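Long-range contact in PrgX (Enterococcus faecalis, PDB 2AWI), which is the receptor for the peptide sex pheromone cCF10, a probably DNA-binding repressor that regulates conjugation: residues Phe2-Glu14 against Val35-Leu47. The protein carries 1 engineered substitution. Sequence-based numbering, arbitrary orientation.
Sequences FKIGSVLKQIRQE and VEADSRPISVEEL
Arg12 grips Glu36 side-on, NE lying 2.6 Å from OE2 in a nearly straight bond (173°) and NH2 2.7 Å from OE1. Both oxygens are met on their syn sides, and the guanidinium and carboxylate planes are only 27° apart. A bend at chi3 (66°) turns the arginine's edge to the acid, whose OE2 also bonds Tyr32 OH, while Arg12 NH1 reaches Tyr17 O. The Glu36 side chain sits as a knob in the hole formed by Gly5, Leu8, Lys9 and Arg12, the methylenes of Lys9 crossing its carboxylate.

At the start of helix 4-14, Asp38 offers its carboxylate to first-turn backbone amides, which precede the regular i to i-4 bonding: OD2 weakly bonds Gly5 N (2.9 Å) and OD1 weakly bonds Ser6 N (3.2 Å). Its positive phi closes a Schellman motif ending helix 29-36. Between these groups the backbones touch, Gly5 CA meeting Val35 O at 3.1 Å in a CA-H...O contact; Gly5, with no side chain, lets them come this close.

Deeper in, branched aliphatics pack together. Leu8 CD1 meets Ile42 CD1 tip to tip (4.0 Å), whereas Ile4 crosses Leu47 at a slant, CG2 on CD1 (3.9 Å), a core continued by Phe50 and Leu62.

Within the helix-turn-helix domain, the contact thus joins helices 4-14, 29-36 and 44-54 through a buried ion pair with further partners, an acid whose charge probably suits the helix N-terminus, and an apolar core.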
loop_
_atom_site.group_PDB
_atom_site.type_symbol
_atom_site.label_atom_id
_atom_site.label_comp_id
_atom_site.label_asym_id
_atom_site.label_seq_id
_atom_site.Cartn_x
_atom_site.Cartn_y
_atom_site.Cartn_z
ATOM N N PHE A 2 26.181 -5.961 -48.680
ATOM C CA PHE A 2 24.938 -5.192 -48.380
ATOM C C PHE A 2 24.175 -4.820 -49.655
ATOM O O PHE A 2 24.773 -4.528 -50.692
ATOM C CB PHE A 2 25.272 -3.911 -47.600
ATOM C CG PHE A 2 26.095 -4.147 -46.363
ATOM C CD1 PHE A 2 27.484 -4.209 -46.438
ATOM C CD2 PHE A 2 25.482 -4.333 -45.127
ATOM C CE1 PHE A 2 28.255 -4.454 -45.299
ATOM C CE2 PHE A 2 26.241 -4.580 -43.980
ATOM C CZ PHE A 2 27.630 -4.640 -44.067
ATOM N N LYS A 3 22.849 -4.834 -49.562
ATOM C CA LYS A 3 21.983 -4.499 -50.688
ATOM C C LYS A 3 21.527 -3.043 -50.571
ATOM O O LYS A 3 20.328 -2.756 -50.591
ATOM C CB LYS A 3 20.763 -5.424 -50.689
ATOM C CG LYS A 3 20.081 -5.501 -49.329
ATOM C CD LYS A 3 18.844 -6.384 -49.333
ATOM C CE LYS A 3 18.241 -6.464 -47.933
ATOM N NZ LYS A 3 16.975 -7.254 -47.885
ATOM N N ILE A 4 22.486 -2.129 -50.448
ATOM C CA ILE A 4 22.180 -0.709 -50.312
ATOM C C ILE A 4 21.483 -0.125 -51.535
ATOM O O ILE A 4 20.482 0.581 -51.411
ATOM C CB ILE A 4 23.457 0.118 -50.033
ATOM C CG1 ILE A 4 24.063 -0.287 -48.689
ATOM C CG2 ILE A 4 23.123 1.591 -50.019
ATOM C CD1 ILE A 4 25.373 0.411 -48.366
ATOM N N GLY A 5 22.012 -0.414 -52.718
ATOM C CA GLY A 5 21.413 0.104 -53.933
ATOM C C GLY A 5 19.975 -0.340 -54.114
ATOM O O GLY A 5 19.107 0.457 -54.471
ATOM N N SER A 6 19.709 -1.616 -53.862
ATOM C CA SER A 6 18.356 -2.128 -54.024
ATOM C C SER A 6 17.410 -1.470 -53.024
ATOM O O SER A 6 16.228 -1.268 -53.315
ATOM C CB SER A 6 18.332 -3.648 -53.850
ATOM O OG SER A 6 18.374 -3.993 -52.485
ATOM N N VAL A 7 17.924 -1.131 -51.846
ATOM C CA VAL A 7 17.097 -0.471 -50.846
ATOM C C VAL A 7 16.777 0.949 -51.323
ATOM O O VAL A 7 15.648 1.421 -51.164
ATOM C CB VAL A 7 17.800 -0.428 -49.466
ATOM C CG1 VAL A 7 17.067 0.528 -48.531
ATOM C CG2 VAL A 7 17.815 -1.834 -48.851
ATOM N N LEU A 8 17.767 1.620 -51.912
ATOM C CA LEU A 8 17.562 2.970 -52.438
ATOM C C LEU A 8 16.477 2.945 -53.523
ATOM O O LEU A 8 15.646 3.853 -53.606
ATOM C CB LEU A 8 18.861 3.529 -53.029
ATOM C CG LEU A 8 19.967 3.925 -52.045
ATOM C CD1 LEU A 8 21.157 4.450 -52.822
ATOM C CD2 LEU A 8 19.461 4.989 -51.076
ATOM N N LYS A 9 16.483 1.897 -54.346
ATOM C CA LYS A 9 15.490 1.757 -55.407
ATOM C C LYS A 9 14.097 1.574 -54.807
ATOM O O LYS A 9 13.146 2.253 -55.197
ATOM C CB LYS A 9 15.840 0.564 -56.292
ATOM C CG LYS A 9 14.901 0.345 -57.462
ATOM C CD LYS A 9 15.416 -0.773 -58.357
ATOM C CE LYS A 9 14.565 -0.933 -59.604
ATOM N NZ LYS A 9 15.103 -1.987 -60.506
ATOM N N GLN A 10 13.987 0.650 -53.855
ATOM C CA GLN A 10 12.721 0.384 -53.182
ATOM C C GLN A 10 12.141 1.680 -52.612
ATOM O O GLN A 10 10.987 2.022 -52.867
ATOM C CB GLN A 10 12.923 -0.613 -52.033
ATOM C CG GLN A 10 11.725 -0.697 -51.085
ATOM C CD GLN A 10 12.105 -1.020 -49.641
ATOM O OE1 GLN A 10 11.275 -0.910 -48.733
ATOM N NE2 GLN A 10 13.354 -1.418 -49.424
ATOM N N ILE A 11 12.956 2.394 -51.838
ATOM C CA ILE A 11 12.534 3.637 -51.200
ATOM C C ILE A 11 12.240 4.720 -52.230
ATOM O O ILE A 11 11.194 5.370 -52.173
ATOM C CB ILE A 11 13.616 4.151 -50.200
ATOM C CG1 ILE A 11 13.985 3.035 -49.215
ATOM C CG2 ILE A 11 13.092 5.358 -49.422
ATOM C CD1 ILE A 11 15.089 3.397 -48.224
ATOM N N ARG A 12 13.158 4.907 -53.173
ATOM C CA ARG A 12 12.970 5.905 -54.219
ATOM C C ARG A 12 11.642 5.711 -54.966
ATOM O O ARG A 12 10.903 6.672 -55.186
ATOM C CB ARG A 12 14.134 5.862 -55.216
ATOM C CG ARG A 12 13.902 6.722 -56.448
ATOM C CD ARG A 12 15.072 6.698 -57.412
ATOM N NE ARG A 12 15.293 5.392 -58.033
ATOM C CZ ARG A 12 14.500 4.836 -58.949
ATOM N NH1 ARG A 12 13.408 5.463 -59.376
ATOM N NH2 ARG A 12 14.809 3.647 -59.447
ATOM N N GLN A 13 11.331 4.476 -55.344
ATOM C CA GLN A 13 10.088 4.218 -56.067
ATOM C C GLN A 13 8.850 4.290 -55.182
ATOM O O GLN A 13 7.775 4.639 -55.656
ATOM C CB GLN A 13 10.157 2.869 -56.789
ATOM C CG GLN A 13 11.291 2.812 -57.798
ATOM C CD GLN A 13 11.242 1.586 -58.671
ATOM O OE1 GLN A 13 11.062 0.473 -58.183
ATOM N NE2 GLN A 13 11.414 1.780 -59.971
ATOM N N GLU A 14 8.990 3.962 -53.901
ATOM C CA GLU A 14 7.852 4.040 -52.984
ATOM C C GLU A 14 7.448 5.495 -52.768
ATOM O O GLU A 14 6.279 5.797 -52.522
ATOM C CB GLU A 14 8.208 3.428 -51.629
ATOM C CG GLU A 14 7.223 3.762 -50.506
ATOM C CD GLU A 14 5.823 3.258 -50.782
ATOM O OE1 GLU A 14 5.700 2.198 -51.431
ATOM O OE2 GLU A 14 4.848 3.905 -50.341
ATOM N N VAL A 35 24.693 1.625 -59.289
ATOM C CA VAL A 35 24.523 1.681 -57.843
ATOM C C VAL A 35 23.235 0.984 -57.407
ATOM O O VAL A 35 23.250 0.222 -56.441
ATOM C CB VAL A 35 24.484 3.136 -57.336
ATOM C CG1 VAL A 35 23.947 3.176 -55.914
ATOM C CG2 VAL A 35 25.883 3.739 -57.379
ATOM N N GLU A 36 22.127 1.232 -58.107
ATOM C CA GLU A 36 20.860 0.599 -57.730
ATOM C C GLU A 36 20.839 -0.878 -58.084
ATOM O O GLU A 36 20.023 -1.637 -57.563
ATOM C CB GLU A 36 19.658 1.289 -58.393
ATOM C CG GLU A 36 19.362 2.694 -57.893
ATOM C CD GLU A 36 17.935 3.144 -58.210
ATOM O OE1 GLU A 36 17.398 2.754 -59.267
ATOM O OE2 GLU A 36 17.350 3.902 -57.409
ATOM N N ALA A 37 21.729 -1.283 -58.979
ATOM C CA ALA A 37 21.803 -2.679 -59.375
ATOM C C ALA A 37 22.732 -3.410 -58.408
ATOM O O ALA A 37 22.897 -4.627 -58.485
ATOM C CB ALA A 37 22.325 -2.790 -60.802
ATOM N N ASP A 38 23.326 -2.652 -57.492
ATOM C CA ASP A 38 24.244 -3.199 -56.499
ATOM C C ASP A 38 25.508 -3.739 -57.163
ATOM O O ASP A 38 26.071 -4.744 -56.728
ATOM C CB ASP A 38 23.562 -4.314 -55.692
ATOM C CG ASP A 38 22.464 -3.788 -54.774
ATOM O OD1 ASP A 38 21.283 -4.143 -54.981
ATOM O OD2 ASP A 38 22.790 -3.021 -53.842
ATOM N N SER A 39 25.950 -3.057 -58.215
ATOM C CA SER A 39 27.141 -3.462 -58.946
ATOM C C SER A 39 28.191 -2.360 -58.958
ATOM O O SER A 39 29.077 -2.328 -59.811
ATOM C CB SER A 39 26.770 -3.859 -60.379
ATOM O OG SER A 39 26.084 -2.817 -61.049
ATOM N N ARG A 40 28.084 -1.447 -58.002
ATOM C CA ARG A 40 29.042 -0.359 -57.885
ATOM C C ARG A 40 29.013 0.134 -56.450
ATOM O O ARG A 40 27.980 0.593 -55.963
ATOM C CB ARG A 40 28.690 0.787 -58.840
ATOM C CG ARG A 40 29.770 1.867 -58.922
ATOM C CD ARG A 40 29.281 3.215 -58.407
ATOM N NE ARG A 40 30.384 4.145 -58.168
ATOM C CZ ARG A 40 30.248 5.350 -57.619
ATOM N NH1 ARG A 40 31.309 6.125 -57.436
ATOM N NH2 ARG A 40 29.051 5.787 -57.254
ATOM N N PRO A 41 30.148 0.031 -55.745
ATOM C CA PRO A 41 30.209 0.481 -54.355
ATOM C C PRO A 41 29.759 1.933 -54.214
ATOM O O PRO A 41 30.037 2.767 -55.077
ATOM C CB PRO A 41 31.684 0.300 -53.999
ATOM C CG PRO A 41 32.099 -0.851 -54.854
ATOM C CD PRO A 41 31.446 -0.518 -56.174
ATOM N N ILE A 42 29.061 2.223 -53.124
ATOM C CA ILE A 42 28.582 3.566 -52.860
ATOM C C ILE A 42 29.371 4.128 -51.678
ATOM O O ILE A 42 29.602 3.438 -50.686
ATOM C CB ILE A 42 27.063 3.546 -52.557
ATOM C CG1 ILE A 42 26.575 4.948 -52.186
ATOM C CG2 ILE A 42 26.763 2.547 -51.444
ATOM C CD1 ILE A 42 25.068 5.036 -52.000
ATOM N N SER A 43 29.811 5.374 -51.793
ATOM C CA SER A 43 30.573 5.989 -50.721
ATOM C C SER A 43 29.627 6.439 -49.607
ATOM O O SER A 43 28.434 6.646 -49.838
ATOM C CB SER A 43 31.344 7.189 -51.256
ATOM O OG SER A 43 30.529 8.342 -51.229
ATOM N N VAL A 44 30.162 6.582 -48.400
ATOM C CA VAL A 44 29.359 7.002 -47.256
ATOM C C VAL A 44 28.720 8.365 -47.500
ATOM O O VAL A 44 27.550 8.574 -47.184
ATOM C CB VAL A 44 30.206 7.075 -45.963
ATOM C CG1 VAL A 44 29.351 7.558 -44.802
ATOM C CG2 VAL A 44 30.773 5.711 -45.647
ATOM N N GLU A 45 29.487 9.291 -48.060
ATOM C CA GLU A 45 28.964 10.621 -48.337
ATOM C C GLU A 45 27.826 10.554 -49.355
ATOM O O GLU A 45 26.803 11.218 -49.187
ATOM C CB GLU A 45 30.073 11.543 -48.859
ATOM C CG GLU A 45 29.574 12.937 -49.227
ATOM C CD GLU A 45 30.691 13.895 -49.603
ATOM O OE1 GLU A 45 31.527 14.214 -48.730
ATOM O OE2 GLU A 45 30.733 14.333 -50.773
ATOM N N GLU A 46 28.007 9.754 -50.405
ATOM C CA GLU A 46 26.980 9.608 -51.435
ATOM C C GLU A 46 25.685 9.084 -50.826
ATOM O O GLU A 46 24.607 9.620 -51.082
ATOM C CB GLU A 46 27.454 8.653 -52.534
ATOM C CG GLU A 46 28.704 9.126 -53.251
ATOM C CD GLU A 46 29.285 8.080 -54.189
ATOM O OE1 GLU A 46 29.224 6.876 -53.861
ATOM O OE2 GLU A 46 29.823 8.460 -55.247
ATOM N N LEU A 47 25.792 8.040 -50.011
ATOM C CA LEU A 47 24.614 7.467 -49.376
ATOM C C LEU A 47 23.953 8.504 -48.474
ATOM O O LEU A 47 22.727 8.608 -48.423
ATOM C CB LEU A 47 24.990 6.222 -48.572
ATOM C CG LEU A 47 23.867 5.543 -47.778
ATOM C CD1 LEU A 47 22.677 5.241 -48.686
ATOM C CD2 LEU A 47 24.405 4.267 -47.146
#